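Local coordinates for protein glutathione S-transferase (Cupriavidus metallidurans, PDB 4MK3) that probably acts as a glutathione transferase, and is captured here with glutathione sulfinic acid bound in its glutathione site, at residues 23-34 with 70-78; 163-171 with 204-215. All blocks are in the same frame, centred on the assembly; numbering follows the deposited sequence. Where two conformers were deposited one is given.

Interaction 1 (residues 23-34 with 70-78) closes along the chain before interaction 2 (163-171 with 204-215) opens, so the two stand in series. Interaction 1 joins the neighbouring strands 24-27 and 73-75 of the thioredoxin-like N-terminal domain and, through the start of helix 32-44, builds much of the ligand pocket. Interaction 2 belongs to the all-helical C-terminal domain, where the turn after helix 143-164 is tied to helix 203-212. The contacts share no helix or strand. They lie on opposite sides of the chain's centre, their own centres about 26 Å apart and their nearest atoms about 10 Å apart: one shapes the ligand site, the other packs the helical domain.

Interaction 1: residues 23-34 with 70-78; sequences MKLYASQTSPYA and KVPCLVMED. With GSF (L-gamma-glutamyl-3-sulfino-L-alanylglycine), chain E.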
loop_
_atom_site.group_PDB
_atom_site.type_symbol
_atom_site.label_atom_id
_atom_site.label_comp_id
_atom_site.label_asym_id
_atom_site.label_seq_id
_atom_site.Cartn_x
_atom_site.Cartn_y
_atom_site.Cartn_z
ATOM N N MET A 23 -2.465 14.369 19.121
ATOM C CA MET A 23 -2.749 13.366 18.050
ATOM C C MET A 23 -3.213 12.042 18.635
ATOM O O MET A 23 -2.741 11.618 19.693
ATOM C CB MET A 23 -1.492 13.064 17.242
ATOM C CG MET A 23 -0.893 14.226 16.493
ATOM S SD MET A 23 0.462 13.666 15.439
ATOM C CE MET A 23 1.191 12.396 16.427
ATOM N N LYS A 24 -4.100 11.374 17.913
ATOM C CA LYS A 24 -4.628 10.078 18.312
ATOM C C LYS A 24 -4.293 9.047 17.266
ATOM O O LYS A 24 -4.500 9.272 16.074
ATOM C CB LYS A 24 -6.149 10.134 18.476
ATOM C CG LYS A 24 -6.623 11.010 19.610
ATOM C CD LYS A 24 -8.143 11.153 19.571
ATOM C CE LYS A 24 -8.641 12.028 20.702
ATOM N NZ LYS A 24 -8.049 13.384 20.648
ATOM N N LEU A 25 -3.782 7.902 17.709
ATOM C CA LEU A 25 -3.552 6.790 16.808
ATOM C C LEU A 25 -4.534 5.676 17.104
ATOM O O LEU A 25 -4.524 5.089 18.194
ATOM C CB LEU A 25 -2.130 6.236 16.922
ATOM C CG LEU A 25 -1.789 5.149 15.907
ATOM C CD1 LEU A 25 -1.588 5.714 14.531
ATOM C CD2 LEU A 25 -0.540 4.355 16.362
ATOM N N TYR A 26 -5.389 5.413 16.125
ATOM C CA TYR A 26 -6.294 4.294 16.151
ATOM C C TYR A 26 -5.541 3.094 15.622
ATOM O O TYR A 26 -5.018 3.098 14.512
ATOM C CB TYR A 26 -7.565 4.585 15.321
ATOM C CG TYR A 26 -8.488 5.536 15.995
ATOM C CD1 TYR A 26 -8.285 6.904 15.898
ATOM C CD2 TYR A 26 -9.534 5.074 16.786
ATOM C CE1 TYR A 26 -9.120 7.786 16.534
ATOM C CE2 TYR A 26 -10.371 5.944 17.429
ATOM C CZ TYR A 26 -10.160 7.294 17.313
ATOM O OH TYR A 26 -11.054 8.118 17.978
ATOM N N ALA A 27 -5.472 2.066 16.452
ATOM C CA ALA A 27 -4.563 0.969 16.191
ATOM C C ALA A 27 -4.955 -0.214 17.029
ATOM O O ALA A 27 -5.933 -0.174 17.727
ATOM C CB ALA A 27 -3.153 1.399 16.519
ATOM N N SER A 28 -4.181 -1.284 16.946
ATOM C CA SER A 28 -4.333 -2.388 17.872
ATOM C C SER A 28 -2.920 -2.788 18.262
ATOM O O SER A 28 -1.949 -2.403 17.596
ATOM C CB SER A 28 -5.076 -3.550 17.236
ATOM O OG SER A 28 -4.238 -4.182 16.285
ATOM N N GLN A 29 -2.817 -3.542 19.349
ATOM C CA GLN A 29 -1.513 -3.940 19.863
ATOM C C GLN A 29 -0.921 -5.092 19.060
ATOM O O GLN A 29 0.267 -5.406 19.213
ATOM C CB GLN A 29 -1.621 -4.335 21.335
ATOM C CG GLN A 29 -2.065 -3.205 22.277
ATOM C CD GLN A 29 -0.944 -2.237 22.639
ATOM O OE1 GLN A 29 0.239 -2.575 22.562
ATOM N NE2 GLN A 29 -1.317 -1.029 23.060
ATOM N N THR A 30 -1.728 -5.714 18.202
ATOM C CA THR A 30 -1.246 -6.830 17.372
ATOM C C THR A 30 -0.952 -6.411 15.937
ATOM O O THR A 30 -0.102 -7.032 15.292
ATOM C CB THR A 30 -2.266 -7.999 17.344
ATOM O OG1 THR A 30 -3.558 -7.503 16.967
ATOM C CG2 THR A 30 -2.364 -8.639 18.694
ATOM N N SER A 31 -1.600 -5.355 15.445
ATOM C CA SER A 31 -1.489 -4.951 14.041
ATOM C C SER A 31 -0.037 -4.665 13.688
ATOM O O SER A 31 0.573 -3.786 14.296
ATOM C CB SER A 31 -2.329 -3.702 13.744
ATOM O OG SER A 31 -1.971 -3.121 12.479
ATOM N N PRO A 32 0.511 -5.385 12.692
ATOM C CA PRO A 32 1.925 -5.141 12.361
ATOM C C PRO A 32 2.125 -3.842 11.603
ATOM O O PRO A 32 3.186 -3.214 11.707
ATOM C CB PRO A 32 2.289 -6.362 11.524
ATOM C CG PRO A 32 1.017 -6.828 10.920
ATOM C CD PRO A 32 -0.043 -6.534 11.946
ATOM N N TYR A 33 1.112 -3.415 10.852
ATOM C CA TYR A 33 1.168 -2.117 10.197
ATOM C C TYR A 33 1.129 -1.010 11.235
ATOM O O TYR A 33 1.823 -0.000 11.102
ATOM C CB TYR A 33 -0.005 -1.946 9.218
ATOM C CG TYR A 33 -0.204 -3.054 8.194
ATOM C CD1 TYR A 33 0.445 -3.047 6.980
ATOM C CD2 TYR A 33 -1.122 -4.049 8.438
ATOM C CE1 TYR A 33 0.202 -4.063 6.049
ATOM C CE2 TYR A 33 -1.368 -5.041 7.551
ATOM C CZ TYR A 33 -0.716 -5.052 6.359
ATOM O OH TYR A 33 -0.998 -6.052 5.460
ATOM N N ALA A 34 0.289 -1.174 12.245
ATOM C CA ALA A 34 0.251 -0.199 13.314
ATOM C C ALA A 34 1.541 -0.246 14.127
ATOM O O ALA A 34 2.019 0.790 14.594
ATOM C CB ALA A 34 -0.945 -0.431 14.218
ATOM N N LYS A 70 -9.737 0.507 8.175
ATOM C CA LYS A 70 -8.496 -0.128 8.605
ATOM C C LYS A 70 -7.724 0.700 9.616
ATOM O O LYS A 70 -7.835 1.931 9.661
ATOM C CB LYS A 70 -7.591 -0.430 7.396
ATOM C CG LYS A 70 -8.159 -1.474 6.463
ATOM C CD LYS A 70 -7.321 -1.603 5.209
ATOM C CE LYS A 70 -7.824 -2.686 4.346
ATOM N NZ LYS A 70 -7.381 -3.996 4.898
ATOM N N VAL A 71 -6.962 0.004 10.453
ATOM C CA VAL A 71 -5.943 0.631 11.277
ATOM C C VAL A 71 -4.574 0.263 10.721
ATOM O O VAL A 71 -4.416 -0.804 10.112
ATOM C CB VAL A 71 -6.032 0.211 12.760
ATOM C CG1 VAL A 71 -7.279 0.797 13.383
ATOM C CG2 VAL A 71 -6.002 -1.302 12.924
ATOM N N PRO A 72 -3.570 1.126 10.940
ATOM C CA PRO A 72 -3.605 2.358 11.718
ATOM C C PRO A 72 -4.248 3.523 11.002
ATOM O O PRO A 72 -4.266 3.616 9.774
ATOM C CB PRO A 72 -2.122 2.670 11.957
ATOM C CG PRO A 72 -1.411 2.022 10.775
ATOM C CD PRO A 72 -2.200 0.800 10.478
ATOM N N CYS A 73 -4.766 4.435 11.820
ATOM C CA CYS A 73 -5.266 5.707 11.331
ATOM C C CYS A 73 -4.887 6.753 12.370
ATOM O O CYS A 73 -5.183 6.608 13.566
ATOM C CB CYS A 73 -6.785 5.655 11.115
ATOM S SG CYS A 73 -7.464 7.193 10.470
ATOM N N LEU A 74 -4.194 7.802 11.932
ATOM C CA LEU A 74 -3.793 8.898 12.803
ATOM C C LEU A 74 -4.762 10.054 12.646
ATOM O O LEU A 74 -5.039 10.492 11.534
ATOM C CB LEU A 74 -2.383 9.362 12.432
ATOM C CG LEU A 74 -1.742 10.403 13.339
ATOM C CD1 LEU A 74 -1.304 9.781 14.662
ATOM C CD2 LEU A 74 -0.558 11.061 12.620
ATOM N N VAL A 75 -5.308 10.531 13.754
ATOM C CA VAL A 75 -6.267 11.610 13.729
ATOM C C VAL A 75 -5.610 12.787 14.402
ATOM O O VAL A 75 -5.221 12.709 15.577
ATOM C CB VAL A 75 -7.566 11.210 14.437
ATOM C CG1 VAL A 75 -8.538 12.381 14.506
ATOM C CG2 VAL A 75 -8.203 10.014 13.726
ATOM N N MET A 76 -5.482 13.872 13.645
ATOM C CA MET A 76 -4.702 15.027 14.062
ATOM C C MET A 76 -5.518 15.975 14.923
ATOM O O MET A 76 -6.750 15.846 15.056
ATOM C CB MET A 76 -4.124 15.746 12.830
ATOM C CG MET A 76 -3.301 14.806 11.937
ATOM S SD MET A 76 -2.381 15.568 10.570
ATOM C CE MET A 76 -3.691 16.026 9.432
ATOM N N GLU A 77 -4.802 16.921 15.526
ATOM C CA GLU A 77 -5.384 17.866 16.474
ATOM C C GLU A 77 -6.629 18.489 15.847
ATOM O O GLU A 77 -7.704 18.504 16.446
ATOM C CB GLU A 77 -4.375 18.970 16.851
ATOM C CG GLU A 77 -2.892 18.540 17.017
ATOM C CD GLU A 77 -2.569 17.917 18.373
ATOM O OE1 GLU A 77 -1.393 17.549 18.581
ATOM O OE2 GLU A 77 -3.473 17.798 19.231
ATOM N N ASP A 78 -6.476 18.958 14.613
ATOM C CA ASP A 78 -7.568 19.589 13.876
ATOM C C ASP A 78 -8.701 18.635 13.486
ATOM O O ASP A 78 -9.733 19.081 13.000
ATOM C CB ASP A 78 -7.027 20.277 12.612
ATOM C CG ASP A 78 -6.087 19.387 11.808
ATOM O OD1 ASP A 78 -6.545 18.366 11.252
ATOM O OD2 ASP A 78 -4.884 19.715 11.723
HETATM C CB1 GSF E . -3.157 -1.997 5.643
HETATM C CG1 GSF E . -3.679 -1.965 7.074
HETATM C CD1 GSF E . -4.553 -3.156 7.398
HETATM O OE1 GSF E . -4.945 -3.952 6.567
HETATM C C1 GSF E . -1.622 -0.065 5.920
HETATM O O11 GSF E . -1.821 0.516 7.016
HETATM O O12 GSF E . -0.442 -0.194 5.498
HETATM N N1 GSF E . -2.460 -0.665 3.716
HETATM C CA1 GSF E . -2.790 -0.604 5.138
HETATM N N2 GSF E . -4.883 -3.323 8.735
HETATM C CA2 GSF E . -5.745 -4.381 9.143
HETATM C CB2 GSF E . -5.505 -4.709 10.580
HETATM S SG2 GSF E . -4.049 -5.651 10.867
HETATM O O1S GSF E . -4.254 -6.341 12.152
HETATM O O2S GSF E . -2.876 -4.728 10.890
HETATM C C2 GSF E . -7.186 -3.917 9.151
HETATM O O2 GSF E . -7.496 -2.851 9.677
HETATM N N3 GSF E . -8.132 -4.747 8.561
HETATM C CA3 GSF E . -9.518 -4.377 8.598
HETATM C C3 GSF E . -10.218 -4.611 7.254
HETATM O O31 GSF E . -11.484 -4.536 7.221
HETATM O O32 GSF E . -9.572 -4.869 6.217
#
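Val-71 holds CG1 beside its own backbone N (chi1 -69°), against the carbonyl O of Tyr-26, while Ser-31, with OG anti to its N (chi1 166°), turns its hydroxyl to the sulfinate of the ligand. From Val-71 the chain enters Pro-72 through a cis peptide bond and then pairs with strand 24-27. Lys-24 N donates to Val-75 O, and Lys-24 O accepts from Val-75 N at 2.8 Å; both bonds are nearly straight. The same reciprocal pairing links Tyr-26 and Cys-73, with Tyr-26 N 2.8 Å from Cys-73 O, and Leu-25 with Leu-74 forms the non-hydrogen-bonded pair between them. On the Tyr-26 face, CE1 of its ring lies 3.7 Å from Val-75 CG2, the two side chains crossing at a slant, and Phe-65 also meets the ring. On the other face Leu-25 CD1 touches Leu-74 CD1 and, 4.0 Å away, Pro-72 CB.

This is the antiparallel pairing of the thioredoxin-like domain of glutathione transferases, in which the cis-proline loop faces the start of the first helix. Pro-72 packs its CD 3.7 Å from Tyr-33 CB and its CB against Ala-34 CB. Val-71 pairs through its backbone with the central residue of the ligand in the manner of antiparallel strands: Val-71 N donates to GSF O2, and GSF N2 donates to Val-71 O at 2.9 Å. Lys-70 NZ bonds GSF O32 at 2.7 Å and also reaches OE1, probably offsetting the charge of the ligand's glycine carboxylate. Ser-31 OG accepts from Ala-34 N at 3.0 Å, an N-cap bond, and its hydroxyl points at GSF O2S, a hydrogen bond so short that its exact length is doubtful. The Tyr-33 ring lays one face under GSF CB1, with its hydroxyl bonded to Asp-124.

Interaction 2: residues 163-171 with 204-215; sequences GLADKTWCT and NLVAFQEKIEKR
Lys-211 stretches over one face of the Trp-169 indole, its CE and NZ both above the six-membered ring. NZ stands 3.9 Å from the ring centroid, only 13° off the normal, a cation-pi contact, and CE adds a CH-pi contact from the same side. The bend at chi3 (63°) in an otherwise extended chain carries the ammonium across the ring to the Thr-168 carbonyl.

Two hydrogen bonds tie the segments. Lys-211 NZ donates to Thr-168 O at 2.9 Å, approaching from well above the carbonyl plane. Asn-204 ND2 gives Ala-165 O a nearly straight bond of 2.9 Å, in the carbonyl plane and on a lone pair; the oxygen also lies close to the plane of the asparagine amide, whose OD1 is held by Ser-161.

Apolar packing joins the same two segments. Phe-208 CE2 meets the edge of the indole 3.9 Å from Trp-169 CE3, the two side chains crossing at about a right angle. Leu-164 CD2 lies 3.8 Å from Phe-208 CB and also touches Leu-205 CD2, while Cys-170 SG makes an oblique sulfur-aromatic contact with the Phe-208 ring. Were Trp-169 replaced by an alanine, the Lys-211 ammonium would probably lose its pi partner and a gap would open beside Phe-208.

The turn leaving helix 143-164 is thus fastened along helix 203-212 in the C-terminal domain. Helix 177-192 packs on Phe-208 through Val-182 and Asp-179, Trp-115 of helix 106-134 touches Cys-170, and Tyr-175 meets Trp-169 edge-to-face just ahead of helix 177-192.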
loop_
_atom_site.group_PDB
_atom_site.type_symbol
_atom_site.label_atom_id
_atom_site.label_comp_id
_atom_site.label_asym_id
_atom_site.label_seq_id
_atom_site.Cartn_x
_atom_site.Cartn_y
_atom_site.Cartn_z
ATOM N N GLY A 163 18.471 -9.098 -0.339
ATOM C CA GLY A 163 18.656 -7.650 -0.295
ATOM C C GLY A 163 19.512 -7.183 0.858
ATOM O O GLY A 163 20.328 -6.270 0.701
ATOM N N LEU A 164 19.319 -7.763 2.033
ATOM C CA LEU A 164 20.107 -7.397 3.206
ATOM C C LEU A 164 21.546 -7.851 3.001
ATOM O O LEU A 164 22.485 -7.159 3.399
ATOM C CB LEU A 164 19.519 -8.011 4.470
ATOM C CG LEU A 164 20.300 -7.829 5.754
ATOM C CD1 LEU A 164 20.407 -6.328 6.129
ATOM C CD2 LEU A 164 19.672 -8.596 6.906
ATOM N N ALA A 165 21.707 -9.041 2.443
ATOM C CA ALA A 165 23.013 -9.618 2.207
ATOM C C ALA A 165 23.852 -9.563 3.486
ATOM O O ALA A 165 23.377 -9.990 4.540
ATOM C CB ALA A 165 23.683 -8.951 1.023
ATOM N N ASP A 166 25.070 -9.022 3.392
ATOM C CA ASP A 166 26.029 -8.985 4.504
ATOM C C ASP A 166 26.012 -7.642 5.261
ATOM O O ASP A 166 26.814 -7.408 6.172
ATOM C CB ASP A 166 27.435 -9.255 3.958
ATOM C CG ASP A 166 27.540 -10.595 3.285
ATOM O OD1 ASP A 166 26.884 -11.541 3.775
ATOM O OD2 ASP A 166 28.243 -10.683 2.260
ATOM N N LYS A 167 25.096 -6.765 4.879
ATOM C CA LYS A 167 25.047 -5.413 5.425
ATOM C C LYS A 167 24.569 -5.385 6.871
ATOM O O LYS A 167 23.882 -6.279 7.337
ATOM C CB LYS A 167 24.122 -4.534 4.568
ATOM C CG LYS A 167 24.652 -4.209 3.193
ATOM C CD LYS A 167 23.616 -3.441 2.360
ATOM C CE LYS A 167 22.500 -4.362 1.839
ATOM N NZ LYS A 167 21.529 -3.635 0.936
ATOM N N THR A 168 24.929 -4.326 7.577
ATOM C CA THR A 168 24.492 -4.080 8.954
ATOM C C THR A 168 23.010 -3.832 9.058
ATOM O O THR A 168 22.319 -4.449 9.886
ATOM C CB THR A 168 25.317 -2.902 9.544
ATOM O OG1 THR A 168 26.697 -3.274 9.594
ATOM C CG2 THR A 168 24.830 -2.515 10.943
ATOM N N TRP A 169 22.518 -2.937 8.210
ATOM C CA TRP A 169 21.105 -2.635 8.093
ATOM C C TRP A 169 20.692 -2.760 6.631
ATOM O O TRP A 169 21.516 -2.911 5.743
ATOM C CB TRP A 169 20.807 -1.218 8.604
ATOM C CG TRP A 169 21.042 -0.987 10.074
ATOM C CD1 TRP A 169 21.998 -0.192 10.627
ATOM C CD2 TRP A 169 20.281 -1.517 11.166
ATOM N NE1 TRP A 169 21.883 -0.189 11.990
ATOM C CE2 TRP A 169 20.832 -0.988 12.346
ATOM C CE3 TRP A 169 19.187 -2.381 11.257
ATOM C CZ2 TRP A 169 20.312 -1.285 13.616
ATOM C CZ3 TRP A 169 18.666 -2.678 12.519
ATOM C CH2 TRP A 169 19.241 -2.133 13.677
ATOM N N CYS A 170 19.397 -2.704 6.381
ATOM C CA CYS A 170 18.884 -2.955 5.036
ATOM C C CYS A 170 19.555 -2.131 3.956
ATOM O O CYS A 170 19.813 -2.656 2.863
ATOM C CB CYS A 170 17.381 -2.720 4.977
ATOM S SG CYS A 170 16.395 -4.016 5.757
ATOM N N THR A 171 19.822 -0.859 4.231
ATOM C CA THR A 171 20.458 0.022 3.262
ATOM C C THR A 171 21.923 0.308 3.555
ATOM O O THR A 171 22.507 1.179 2.928
ATOM C CB THR A 171 19.715 1.351 3.089
ATOM O OG1 THR A 171 19.798 2.125 4.298
ATOM C CG2 THR A 171 18.256 1.075 2.735
ATOM N N ASN A 204 20.978 -14.473 7.961
ATOM C CA ASN A 204 21.192 -13.034 8.064
ATOM C C ASN A 204 19.978 -12.289 8.623
ATOM O O ASN A 204 20.138 -11.296 9.325
ATOM C CB ASN A 204 21.717 -12.409 6.763
ATOM C CG ASN A 204 20.750 -12.467 5.635
ATOM O OD1 ASN A 204 19.781 -13.252 5.622
ATOM N ND2 ASN A 204 21.011 -11.643 4.629
ATOM N N LEU A 205 18.776 -12.766 8.324
ATOM C CA LEU A 205 17.564 -12.194 8.901
ATOM C C LEU A 205 17.466 -12.488 10.389
ATOM O O LEU A 205 16.970 -11.646 11.142
ATOM C CB LEU A 205 16.344 -12.722 8.168
ATOM C CG LEU A 205 16.247 -12.318 6.692
ATOM C CD1 LEU A 205 14.924 -12.817 6.145
ATOM C CD2 LEU A 205 16.365 -10.825 6.461
ATOM N N VAL A 206 17.918 -13.665 10.819
ATOM C CA VAL A 206 17.960 -13.972 12.245
ATOM C C VAL A 206 18.860 -12.977 12.988
ATOM O O VAL A 206 18.479 -12.443 14.032
ATOM C CB VAL A 206 18.408 -15.405 12.496
ATOM C CG1 VAL A 206 18.562 -15.677 13.982
ATOM C CG2 VAL A 206 17.411 -16.358 11.869
ATOM N N ALA A 207 20.044 -12.705 12.441
ATOM C CA ALA A 207 20.961 -11.784 13.096
ATOM C C ALA A 207 20.363 -10.375 13.138
ATOM O O ALA A 207 20.460 -9.666 14.140
ATOM C CB ALA A 207 22.309 -11.798 12.374
ATOM N N PHE A 208 19.747 -9.981 12.035
ATOM C CA PHE A 208 19.050 -8.702 11.955
ATOM C C PHE A 208 17.983 -8.602 13.020
ATOM O O PHE A 208 17.908 -7.607 13.735
ATOM C CB PHE A 208 18.452 -8.554 10.550
ATOM C CG PHE A 208 17.429 -7.460 10.422
ATOM C CD1 PHE A 208 16.092 -7.707 10.678
ATOM C CD2 PHE A 208 17.808 -6.204 10.010
ATOM C CE1 PHE A 208 15.155 -6.722 10.543
ATOM C CE2 PHE A 208 16.846 -5.185 9.901
ATOM C CZ PHE A 208 15.540 -5.457 10.170
ATOM N N GLN A 209 17.157 -9.637 13.139
ATOM C CA GLN A 209 16.019 -9.545 14.045
ATOM C C GLN A 209 16.466 -9.538 15.501
ATOM O O GLN A 209 15.878 -8.852 16.347
ATOM C CB GLN A 209 15.021 -10.678 13.785
ATOM C CG GLN A 209 13.661 -10.421 14.441
ATOM C CD GLN A 209 12.887 -9.291 13.796
ATOM O OE1 GLN A 209 13.237 -8.804 12.731
ATOM N NE2 GLN A 209 11.838 -8.844 14.460
ATOM N N GLU A 210 17.512 -10.291 15.801
ATOM C CA GLU A 210 18.051 -10.335 17.157
ATOM C C GLU A 210 18.517 -8.957 17.595
ATOM O O GLU A 210 18.356 -8.568 18.756
ATOM C CB GLU A 210 19.194 -11.343 17.235
ATOM C CG GLU A 210 18.721 -12.789 17.210
ATOM C CD GLU A 210 19.830 -13.778 17.516
ATOM O OE1 GLU A 210 19.549 -14.996 17.526
ATOM O OE2 GLU A 210 20.974 -13.335 17.754
ATOM N N LYS A 211 19.065 -8.200 16.659
ATOM C CA LYS A 211 19.513 -6.846 16.946
ATOM C C LYS A 211 18.339 -5.873 17.070
ATOM O O LYS A 211 18.243 -5.092 18.019
ATOM C CB LYS A 211 20.448 -6.390 15.834
ATOM C CG LYS A 211 20.977 -5.009 16.008
ATOM C CD LYS A 211 22.127 -4.759 15.042
ATOM C CE LYS A 211 21.682 -4.846 13.591
ATOM N NZ LYS A 211 22.743 -4.252 12.731
ATOM N N ILE A 212 17.435 -5.900 16.102
ATOM C CA ILE A 212 16.405 -4.891 16.074
ATOM C C ILE A 212 15.475 -5.044 17.278
ATOM O O ILE A 212 14.953 -4.043 17.798
ATOM C CB ILE A 212 15.657 -4.878 14.731
ATOM C CG1 ILE A 212 15.064 -3.477 14.482
ATOM C CG2 ILE A 212 14.620 -5.975 14.688
ATOM C CD1 ILE A 212 14.454 -3.350 13.117
ATOM N N GLU A 213 15.280 -6.270 17.763
ATOM C CA GLU A 213 14.329 -6.485 18.847
ATOM C C GLU A 213 14.882 -5.998 20.191
ATOM O O GLU A 213 14.154 -5.956 21.181
ATOM C CB GLU A 213 13.910 -7.948 18.927
ATOM C CG GLU A 213 14.986 -8.853 19.462
ATOM C CD GLU A 213 14.664 -10.320 19.295
ATOM O OE1 GLU A 213 13.633 -10.656 18.669
ATOM O OE2 GLU A 213 15.456 -11.136 19.793
ATOM N N LYS A 214 16.156 -5.626 20.224
ATOM C CA LYS A 214 16.744 -5.003 21.399
ATOM C C LYS A 214 16.529 -3.495 21.451
ATOM O O LYS A 214 16.834 -2.861 22.468
ATOM C CB LYS A 214 18.234 -5.303 21.448
ATOM C CG LYS A 214 18.546 -6.731 21.770
ATOM C CD LYS A 214 20.045 -6.974 21.645
ATOM C CE LYS A 214 20.409 -8.411 21.933
ATOM N NZ LYS A 214 21.878 -8.597 21.816
ATOM N N ARG A 215 16.009 -2.910 20.371
ATOM C CA ARG A 215 15.721 -1.480 20.380
ATOM C C ARG A 215 14.514 -1.220 21.267
ATOM O O ARG A 215 13.565 -1.994 21.281
ATOM C CB ARG A 215 15.448 -0.962 18.969
ATOM C CG ARG A 215 16.688 -1.032 18.055
ATOM C CD ARG A 215 16.422 -0.380 16.725
ATOM N NE ARG A 215 16.369 1.070 16.808
ATOM C CZ ARG A 215 17.407 1.884 16.651
ATOM N NH1 ARG A 215 18.626 1.380 16.408
ATOM N NH2 ARG A 215 17.241 3.198 16.727
#